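Local coordinates for protein putative oxidoreductase with NAD(P)-binding Rossmann-fold domain (Clostridium difficile, PDB 3UUW) that is probably an NAD(P)-dependent dehydrogenase of the Gfo/Idh/MocA family, pairing a nucleotide-binding Rossmann domain with a second domain built on a large mixed sheet, at residues C129-I135 against V238-L244; E141-I147 against Q226-K232. All blocks are in the same frame, centred on the assembly; numbering follows the deposited sequence. Where two conformers were deposited one is given.

Contact 1: C129-I135 against V238-L244; sequences CPMYKEI and VKNLNVL
The ring of Tyr-132 has CB of Val-238 in plane at its edge, while the sulfur of Cys-129 sits over one face, 3.7 Å above the plane and offset toward the rim. Val-238 CG1 approaches the same ring obliquely, 3.6 Å from Tyr-132 CE1. Cys-129 points its thiol toward 238-244 because SG stands anti to the backbone N (chi1 168°), where it also meets CB of Leu-241 at 3.9 Å.

Next to Tyr-132, Met-131 reaches over to the turn. Its chain is extended beyond CG and lays Met-131 SD on the backbone there, 3.3 Å from Asn-242 C, with CB of Leu-244 beside it. One helical turn after Met-131, CG2 of Ile-135 and CD1 of Leu-244 meet at 3.7 Å, the two side chains running antiparallel where they touch; CD1 of Ile-135 packs on Val-238 CG2.

No direct hydrogen bond joins the segments; two waters do so. Water 1 accepts from Met-131 N and donates to Leu-241 O (2.6 Å). Water 2 donates to Tyr-132 OH (2.8 Å) and Val-238 O and accepts from Leu-241 N, linking the hydroxyl to both ends of the turn; that hydroxyl is also hydrogen-bonded to Glu-225.

Asn-242 N and Val-243 N both donate to Lys-239 O, the latter at 3.2 Å, which identifies a classic beta bulge closing the turn between strands 234-239 and 243-248. The whole is a helix-on-sheet packing: the start of helix 130-138, with Cys-129 at the N-cap position, lies against a bulged beta hairpin of the C-terminal domain's mixed sheet.

Contact 2: E141-I147 against Q226-K232; sequences EIVSINI and QVEILSK
Backbone hydrogen bonds set the register between Glu-141–Ile-147 and Gln-226–Lys-232. Asn-146 and Glu-228 form a hydrogen-bonded pair, N to O 2.8 Å in both directions, and Leu-230 N reaches Ser-144 O at 2.9 Å. Leu-230 O takes a bond from Val-143 N (2.8 Å, 165° at the hydrogen) and a weak one from Ser-144 N (3.4 Å): a classic beta bulge.

Among polar side chains, Asn-146 ND2 donates to the anti lone pair of Glu-228 OE1 at 2.9 Å, though amide and carboxylate planes stand 67° apart. Glu-228 OE2 is held by a salt bridge to Arg-237. Glu-141 OE1 to Lys-232 NZ is 4.6 Å, too long for a salt bridge, and OE1 rests against the CE methylene; Lys-232 instead pairs with Asp-219 of the second subunit.

Most apolar contacts lie on the face of Ile-145, Ile-147, Val-227 and Ile-229, under helices 130-138 and 160-179. Ile-142 CG1 meets Ile-229 CG2 at 3.8 Å; elsewhere Val-143 packs on Leu-230.

The axes of strands 142-147 and 226-231 approach to 4.5 Å at 160°: a bulged antiparallel pair of the mixed sheet, whose Ser-144 and Leu-230 meet Phe-200 and His-150 of the second subunit at a subunit interface.

Contacts 1 and 2 have centres 13 Å apart and meet through adjacent strands of one mixed sheet: 224-231 belongs to contact 2, and its neighbour 234-239 supplies part of contact 1, with strand 243-248 and helix 130-138. Their seam includes a probable hydrogen bond from Val-238 N to Val-227 O (2.9 Å). Val-227 also receives the helix, with CG2 3.5 Å from Tyr-132 CZ and CG1 3.7 Å from Ile-135 CD1, which makes the two packings continuous. Both strands of contact 2 fall between the segments of contact 1 in sequence. A pentaethylene glycol, probably from crystallisation, comes within about 3 Å, nearest atoms, of the Asn-146 side chain; neither contact has a known catalytic residue.

Contact 1: C129-I135 against V238-L244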
ATOM      1  N   CYS A 129      21.362   9.707   3.544  1.00 14.57           N
ATOM      2  CA  CYS A 129      19.934   9.604   3.290  1.00 14.95           C
ATOM      3  C   CYS A 129      19.245   9.532   4.664  1.00 15.54           C
ATOM      4  O   CYS A 129      19.495   8.631   5.438  1.00 14.48           O
ATOM      5  CB  CYS A 129      19.652   8.379   2.421  1.00 14.64           C
ATOM      6  SG  CYS A 129      17.910   7.923   2.317  1.00 15.89           S
ATOM      7  N   PRO A 130      18.363  10.480   4.961  1.00 15.77           N
ATOM      8  CA  PRO A 130      17.796  10.494   6.317  1.00 16.72           C
ATOM      9  C   PRO A 130      17.103   9.183   6.717  1.00 15.60           C
ATOM     10  O   PRO A 130      17.312   8.722   7.833  1.00 16.92           O
ATOM     11  CB  PRO A 130      16.809  11.654   6.264  1.00 17.58           C
ATOM     12  CG  PRO A 130      17.467  12.605   5.309  1.00 17.71           C
ATOM     13  CD  PRO A 130      18.049  11.730   4.238  1.00 16.90           C
ATOM     14  N   MET A 131      16.366   8.552   5.814  1.00 14.77           N
ATOM     15  CA  MET A 131      15.626   7.333   6.208  1.00 14.79           C
ATOM     16  C   MET A 131      16.559   6.143   6.329  1.00 14.73           C
ATOM     17  O   MET A 131      16.342   5.277   7.168  1.00 14.77           O
ATOM     18  CB  MET A 131      14.455   7.070   5.286  1.00 16.11           C
ATOM     19  CG  MET A 131      13.302   8.045   5.513  1.00 18.95           C
ATOM     20  SD  MET A 131      11.984   7.743   4.338  1.00 17.38           S
ATOM     21  CE  MET A 131      10.630   8.667   5.110  1.00 18.54           C
ATOM     22  N   TYR A 132      17.625   6.119   5.537  1.00 13.24           N
ATOM     23  CA  TYR A 132      18.618   5.054   5.679  1.00 13.77           C
ATOM     24  C   TYR A 132      19.336   5.178   7.023  1.00 13.99           C
ATOM     25  O   TYR A 132      19.611   4.173   7.690  1.00 15.25           O
ATOM     26  CB  TYR A 132      19.656   5.086   4.572  1.00 13.55           C
ATOM     27  CG  TYR A 132      19.221   4.560   3.197  1.00 13.83           C
ATOM     28  CD1 TYR A 132      17.961   4.041   2.968  1.00 15.85           C
ATOM     29  CD2 TYR A 132      20.139   4.501   2.152  1.00 13.65           C
ATOM     30  CE1 TYR A 132      17.607   3.518   1.724  1.00 16.34           C
ATOM     31  CE2 TYR A 132      19.787   3.992   0.908  1.00 15.42           C
ATOM     32  CZ  TYR A 132      18.521   3.497   0.700  1.00 16.52           C
ATOM     33  OH  TYR A 132      18.192   2.977  -0.532  1.00 18.23           O
ATOM     34  N   LYS A 133      19.673   6.406   7.402  1.00 14.30           N
ATOM     35  CA  LYS A 133      20.286   6.622   8.700  1.00 14.95           C
ATOM     36  C   LYS A 133      19.344   6.171   9.823  1.00 15.51           C
ATOM     37  O   LYS A 133      19.797   5.604  10.840  1.00 18.24           O
ATOM     38  CB  LYS A 133      20.722   8.074   8.893  1.00 16.67           C
ATOM     39  CG  LYS A 133      21.933   8.431   8.050  1.00 16.38           C
ATOM     40  CD  LYS A 133      22.433   9.886   8.212  1.00 20.27           C
ATOM     41  CE  LYS A 133      22.637  10.316   9.661  1.00 27.87           C
ATOM     42  NZ  LYS A 133      23.716   9.536  10.326  1.00 35.04           N
ATOM     43  N   GLU A 134      18.065   6.478   9.687  1.00 15.94           N
ATOM     44  CA  GLU A 134      17.095   6.100  10.715  1.00 17.02           C
ATOM     45  C   GLU A 134      17.036   4.592  10.899  1.00 16.81           C
ATOM     46  O   GLU A 134      17.135   4.109  12.027  1.00 16.86           O
ATOM     47  CB  GLU A 134      15.723   6.663  10.414  1.00 18.47           C
ATOM     48  CG  GLU A 134      14.725   6.408  11.525  1.00 22.03           C
ATOM     49  CD  GLU A 134      13.476   7.260  11.424  1.00 31.43           C
ATOM     50  OE1 GLU A 134      13.335   8.028  10.451  1.00 32.87           O
ATOM     51  OE2 GLU A 134      12.627   7.146  12.336  1.00 40.25           O
ATOM     52  N   ILE A 135      16.928   3.830   9.817  1.00 16.09           N
ATOM     53  CA  ILE A 135      16.799   2.383   9.974  1.00 16.04           C
ATOM     54  C   ILE A 135      18.099   1.790  10.471  1.00 17.47           C
ATOM     55  O   ILE A 135      18.077   0.867  11.264  1.00 17.98           O
ATOM     56  CB  ILE A 135      16.238   1.644   8.704  1.00 16.11           C
ATOM     57  CG1 ILE A 135      17.163   1.772   7.492  1.00 16.59           C
ATOM     58  CG2 ILE A 135      14.836   2.174   8.373  1.00 15.31           C
ATOM     59  CD1 ILE A 135      16.765   0.823   6.302  1.00 17.45           C
ATOM     60  N   VAL A 238      13.259   0.763   3.503  1.00 14.79           N
ATOM     61  CA  VAL A 238      13.169   2.107   2.947  1.00 13.76           C
ATOM     62  C   VAL A 238      13.087   1.922   1.438  1.00 13.47           C
ATOM     63  O   VAL A 238      13.945   1.271   0.851  1.00 15.80           O
ATOM     64  CB  VAL A 238      14.337   3.024   3.330  1.00 14.20           C
ATOM     65  CG1 VAL A 238      14.219   4.363   2.606  1.00 13.60           C
ATOM     66  CG2 VAL A 238      14.339   3.265   4.808  1.00 14.83           C
ATOM     67  N   LYS A 239      12.036   2.467   0.830  1.00 14.37           N
ATOM     68  CA  LYS A 239      11.796   2.339  -0.584  1.00 14.96           C
ATOM     69  C   LYS A 239      12.014   3.670  -1.278  1.00 17.65           C
ATOM     70  O   LYS A 239      11.487   4.702  -0.846  1.00 16.35           O
ATOM     71  CB  LYS A 239      10.354   1.878  -0.843  1.00 17.60           C
ATOM     72  CG  LYS A 239      10.047   0.507  -0.297  1.00 19.72           C
ATOM     73  CD  LYS A 239       8.581   0.138  -0.594  1.00 22.68           C
ATOM     74  CE  LYS A 239       8.244  -1.275  -0.144  1.00 27.31           C
ATOM     75  NZ  LYS A 239       6.817  -1.569  -0.435  1.00 30.09           N
ATOM     76  N   ASN A 240      12.782   3.626  -2.354  1.00 17.14           N
ATOM     77  CA  ASN A 240      13.092   4.812  -3.178  1.00 17.73           C
ATOM     78  C   ASN A 240      13.603   6.002  -2.360  1.00 16.90           C
ATOM     79  O   ASN A 240      13.331   7.181  -2.686  1.00 17.14           O
ATOM     80  CB  ASN A 240      11.867   5.199  -4.017  1.00 18.15           C
ATOM     81  CG  ASN A 240      11.487   4.121  -5.016  1.00 20.72           C
ATOM     82  OD1 ASN A 240      12.335   3.362  -5.480  1.00 22.28           O
ATOM     83  ND2 ASN A 240      10.231   4.105  -5.409  1.00 28.33           N
ATOM     84  N   LEU A 241      14.332   5.676  -1.296  1.00 16.98           N
ATOM     85  CA  LEU A 241      14.938   6.637  -0.367  1.00 17.63           C
ATOM     86  C   LEU A 241      13.962   7.521   0.382  1.00 19.05           C
ATOM     87  O   LEU A 241      14.401   8.411   1.143  1.00 20.46           O
ATOM     88  CB  LEU A 241      15.990   7.517  -1.081  1.00 17.19           C
ATOM     89  CG  LEU A 241      17.168   6.792  -1.705  1.00 20.59           C
ATOM     90  CD1 LEU A 241      16.805   6.199  -3.011  1.00 25.79           C
ATOM     91  CD2 LEU A 241      18.382   7.755  -1.884  1.00 25.11           C
ATOM     92  N   ASN A 242      12.651   7.301   0.233  1.00 17.00           N
ATOM     93  CA  ASN A 242      11.717   8.274   0.764  1.00 17.87           C
ATOM     94  C   ASN A 242      10.433   7.786   1.413  1.00 16.87           C
ATOM     95  O   ASN A 242       9.577   8.594   1.803  1.00 18.01           O
ATOM     96  CB  ASN A 242      11.434   9.354  -0.285  1.00 18.60           C
ATOM     97  CG  ASN A 242      10.604   8.848  -1.441  1.00 20.85           C
ATOM     98  OD1 ASN A 242      10.136   7.713  -1.435  1.00 21.27           O
ATOM     99  ND2 ASN A 242      10.391   9.709  -2.445  1.00 23.00           N
ATOM    100  N   VAL A 243      10.298   6.464   1.535  1.00 16.14           N
ATOM    101  CA  VAL A 243       9.205   5.868   2.287  1.00 17.29           C
ATOM    102  C   VAL A 243       9.802   4.842   3.243  1.00 17.20           C
ATOM    103  O   VAL A 243      10.631   4.048   2.830  1.00 18.13           O
ATOM    104  CB  VAL A 243       8.183   5.201   1.377  1.00 17.80           C
ATOM    105  CG1 VAL A 243       7.131   4.451   2.227  1.00 21.82           C
ATOM    106  CG2 VAL A 243       7.507   6.265   0.495  1.00 21.17           C
ATOM    107  N   LEU A 244       9.438   4.931   4.518  1.00 16.34           N
ATOM    108  CA  LEU A 244       9.971   4.035   5.535  1.00 17.08           C
ATOM    109  C   LEU A 244       8.853   3.128   6.075  1.00 18.01           C
ATOM    110  O   LEU A 244       7.793   3.615   6.495  1.00 19.35           O
ATOM    111  CB  LEU A 244      10.630   4.837   6.646  1.00 17.13           C
ATOM    112  CG  LEU A 244      11.488   4.099   7.687  1.00 23.53           C
ATOM    113  CD1 LEU A 244      12.519   5.032   8.302  1.00 24.35           C
ATOM    114  CD2 LEU A 244      10.616   3.492   8.736  1.00 25.01           C
TER
HETATM  115  O   HOH W   1      15.111   9.850   3.247  1.00 16.74           O
HETATM  116  O   HOH W   2      15.452   3.019  -0.853  1.00 15.94           O

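Contact 2: E141-I147 against Q226-K232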
ATOM      1  N   GLU A 141      20.526  -6.413  16.554  1.00 22.82           N
ATOM      2  CA  GLU A 141      20.428  -7.866  16.396  1.00 21.86           C
ATOM      3  C   GLU A 141      19.933  -8.232  14.982  1.00 20.58           C
ATOM      4  O   GLU A 141      18.969  -8.979  14.788  1.00 21.05           O
ATOM      5  CB  GLU A 141      19.579  -8.478  17.513  1.00 24.08           C
ATOM      6  CG  GLU A 141      20.070  -8.042  18.904  1.00 26.89           C
ATOM      7  CD  GLU A 141      19.272  -8.644  20.040  1.00 33.83           C
ATOM      8  OE1 GLU A 141      19.201  -9.879  20.122  1.00 35.08           O
ATOM      9  OE2 GLU A 141      18.734  -7.877  20.862  1.00 40.18           O
ATOM     10  N   ILE A 142      20.615  -7.665  14.000  1.00 18.44           N
ATOM     11  CA  ILE A 142      20.335  -7.913  12.605  1.00 17.74           C
ATOM     12  C   ILE A 142      20.618  -9.356  12.219  1.00 17.90           C
ATOM     13  O   ILE A 142      21.656  -9.903  12.589  1.00 18.33           O
ATOM     14  CB  ILE A 142      21.183  -6.961  11.706  1.00 17.50           C
ATOM     15  CG1 ILE A 142      20.793  -5.497  11.968  1.00 20.06           C
ATOM     16  CG2 ILE A 142      21.039  -7.289  10.211  1.00 17.37           C
ATOM     17  CD1 ILE A 142      21.708  -4.491  11.287  1.00 21.39           C
ATOM     18  N   VAL A 143      19.711  -9.970  11.463  1.00 17.20           N
ATOM     19  CA  VAL A 143      19.945 -11.293  10.938  1.00 17.29           C
ATOM     20  C   VAL A 143      20.183 -11.319   9.405  1.00 17.11           C
ATOM     21  O   VAL A 143      20.759 -12.285   8.891  1.00 18.14           O
ATOM     22  CB  VAL A 143      18.807 -12.278  11.329  1.00 18.27           C
ATOM     23  CG1 VAL A 143      18.716 -12.442  12.890  1.00 21.03           C
ATOM     24  CG2 VAL A 143      17.461 -11.820  10.702  1.00 18.32           C
ATOM     25  N   SER A 144      19.774 -10.277   8.677  1.00 15.67           N
ATOM     26  CA  SER A 144      19.949 -10.239   7.218  1.00 16.28           C
ATOM     27  C   SER A 144      19.620  -8.857   6.702  1.00 15.17           C
ATOM     28  O   SER A 144      18.769  -8.164   7.269  1.00 15.14           O
ATOM     29  CB  SER A 144      19.003 -11.250   6.568  1.00 17.79           C
ATOM     30  OG  SER A 144      19.245 -11.437   5.198  1.00 21.09           O
ATOM     31  N   ILE A 145      20.269  -8.463   5.601  1.00 14.82           N
ATOM     32  CA  ILE A 145      19.944  -7.210   4.938  1.00 14.01           C
ATOM     33  C   ILE A 145      19.843  -7.503   3.453  1.00 13.95           C
ATOM     34  O   ILE A 145      20.647  -8.252   2.905  1.00 14.40           O
ATOM     35  CB  ILE A 145      21.006  -6.130   5.197  1.00 13.72           C
ATOM     36  CG1 ILE A 145      21.107  -5.821   6.686  1.00 16.15           C
ATOM     37  CG2 ILE A 145      20.674  -4.837   4.433  1.00 16.08           C
ATOM     38  CD1 ILE A 145      22.192  -4.809   7.023  1.00 18.89           C
ATOM     39  N   ASN A 146      18.842  -6.927   2.825  1.00 13.13           N
ATOM     40  CA  ASN A 146      18.694  -7.032   1.366  1.00 14.57           C
ATOM     41  C   ASN A 146      18.704  -5.632   0.766  1.00 15.43           C
ATOM     42  O   ASN A 146      17.995  -4.752   1.249  1.00 15.70           O
ATOM     43  CB  ASN A 146      17.380  -7.742   0.998  1.00 15.95           C
ATOM     44  CG  ASN A 146      17.275  -9.114   1.597  1.00 19.90           C
ATOM     45  OD1 ASN A 146      18.150  -9.959   1.417  1.00 22.53           O
ATOM     46  ND2 ASN A 146      16.186  -9.353   2.327  1.00 24.79           N
ATOM     47  N   ILE A 147      19.465  -5.433  -0.304  1.00 14.93           N
ATOM     48  CA  ILE A 147      19.520  -4.145  -0.961  1.00 14.68           C
ATOM     49  C   ILE A 147      19.386  -4.359  -2.438  1.00 16.25           C
ATOM     50  O   ILE A 147      20.127  -5.135  -3.008  1.00 16.09           O
ATOM     51  CB  ILE A 147      20.847  -3.386  -0.708  1.00 15.99           C
ATOM     52  CG1 ILE A 147      21.136  -3.254   0.800  1.00 17.61           C
ATOM     53  CG2 ILE A 147      20.788  -2.018  -1.395  1.00 16.43           C
ATOM     54  CD1 ILE A 147      22.521  -2.603   1.112  1.00 18.59           C
ATOM     55  N   GLN A 226      15.546  -0.346  -2.848  1.00 15.43           N
ATOM     56  CA  GLN A 226      15.054  -0.738  -1.549  1.00 16.81           C
ATOM     57  C   GLN A 226      16.161  -1.285  -0.678  1.00 16.35           C
ATOM     58  O   GLN A 226      16.997  -2.037  -1.158  1.00 16.86           O
ATOM     59  CB  GLN A 226      13.978  -1.825  -1.690  1.00 16.45           C
ATOM     60  CG  GLN A 226      13.384  -2.235  -0.360  1.00 20.42           C
ATOM     61  CD  GLN A 226      12.293  -3.260  -0.530  1.00 25.84           C
ATOM     62  OE1 GLN A 226      11.175  -2.930  -0.886  1.00 28.52           O
ATOM     63  NE2 GLN A 226      12.623  -4.508  -0.269  1.00 25.00           N
ATOM     64  N   VAL A 227      16.181  -0.848   0.581  1.00 15.83           N
ATOM     65  CA  VAL A 227      16.990  -1.474   1.628  1.00 15.25           C
ATOM     66  C   VAL A 227      16.002  -2.099   2.635  1.00 15.51           C
ATOM     67  O   VAL A 227      15.036  -1.454   3.046  1.00 16.19           O
ATOM     68  CB  VAL A 227      17.854  -0.458   2.339  1.00 15.63           C
ATOM     69  CG1 VAL A 227      18.452  -1.056   3.638  1.00 15.72           C
ATOM     70  CG2 VAL A 227      18.885   0.072   1.387  1.00 16.52           C
ATOM     71  N   GLU A 228      16.228  -3.356   2.982  1.00 14.59           N
ATOM     72  CA  GLU A 228      15.389  -4.086   3.929  1.00 15.29           C
ATOM     73  C   GLU A 228      16.308  -4.693   4.953  1.00 14.98           C
ATOM     74  O   GLU A 228      17.258  -5.432   4.591  1.00 16.14           O
ATOM     75  CB  GLU A 228      14.632  -5.197   3.227  1.00 17.23           C
ATOM     76  CG  GLU A 228      13.795  -6.081   4.126  1.00 20.41           C
ATOM     77  CD  GLU A 228      12.999  -7.042   3.296  1.00 28.68           C
ATOM     78  OE1 GLU A 228      13.631  -7.941   2.698  1.00 30.86           O
ATOM     79  OE2 GLU A 228      11.760  -6.872   3.204  1.00 28.42           O
ATOM     80  N   ILE A 229      16.043  -4.393   6.217  1.00 13.56           N
ATOM     81  CA  ILE A 229      16.807  -4.947   7.311  1.00 14.50           C
ATOM     82  C   ILE A 229      15.917  -5.851   8.155  1.00 14.06           C
ATOM     83  O   ILE A 229      14.887  -5.396   8.672  1.00 15.78           O
ATOM     84  CB  ILE A 229      17.389  -3.833   8.197  1.00 14.39           C
ATOM     85  CG1 ILE A 229      18.313  -2.909   7.391  1.00 14.74           C
ATOM     86  CG2 ILE A 229      18.125  -4.428   9.458  1.00 15.65           C
ATOM     87  CD1 ILE A 229      18.855  -1.736   8.228  1.00 17.53           C
ATOM     88  N   LEU A 230      16.302  -7.120   8.268  0.60 13.74           N
ATOM     89  CA  LEU A 230      15.609  -8.095   9.126  0.60 15.31           C
ATOM     90  C   LEU A 230      16.362  -8.183  10.459  0.60 15.15           C
ATOM     91  O   LEU A 230      17.542  -8.552  10.496  0.60 14.53           O
ATOM     92  CB  LEU A 230      15.545  -9.481   8.474  0.60 14.89           C
ATOM     93  CG  LEU A 230      14.631  -9.721   7.263  0.60 18.13           C
ATOM     94  CD1 LEU A 230      15.170  -9.057   6.013  0.60 18.18           C
ATOM     95  CD2 LEU A 230      14.481 -11.222   7.025  0.60 19.29           C
ATOM     96  N   SER A 231      15.678  -7.860  11.549  1.00 15.42           N
ATOM     97  CA  SER A 231      16.307  -7.894  12.874  1.00 16.08           C
ATOM     98  C   SER A 231      15.372  -8.529  13.892  1.00 17.16           C
ATOM     99  O   SER A 231      14.226  -8.823  13.591  1.00 15.48           O
ATOM    100  CB  SER A 231      16.729  -6.503  13.300  1.00 16.42           C
ATOM    101  OG  SER A 231      15.605  -5.666  13.461  1.00 16.29           O
ATOM    102  N   LYS A 232      15.871  -8.761  15.096  1.00 18.04           N
ATOM    103  CA  LYS A 232      15.051  -9.392  16.110  1.00 18.39           C
ATOM    104  C   LYS A 232      13.744  -8.624  16.300  1.00 17.79           C
ATOM    105  O   LYS A 232      13.750  -7.447  16.683  1.00 19.90           O
ATOM    106  CB  LYS A 232      15.806  -9.480  17.430  1.00 20.69           C
ATOM    107  CG  LYS A 232      14.967 -10.092  18.537  1.00 24.61           C
ATOM    108  CD  LYS A 232      15.722 -10.126  19.847  1.00 32.11           C
ATOM    109  CE  LYS A 232      16.446 -11.424  20.028  1.00 38.08           C
ATOM    110  NZ  LYS A 232      15.475 -12.495  20.388  1.00 41.55           N
TER
HETATM  111  O   HOH W   3      15.623  -4.964  -0.648  1.00 22.30           O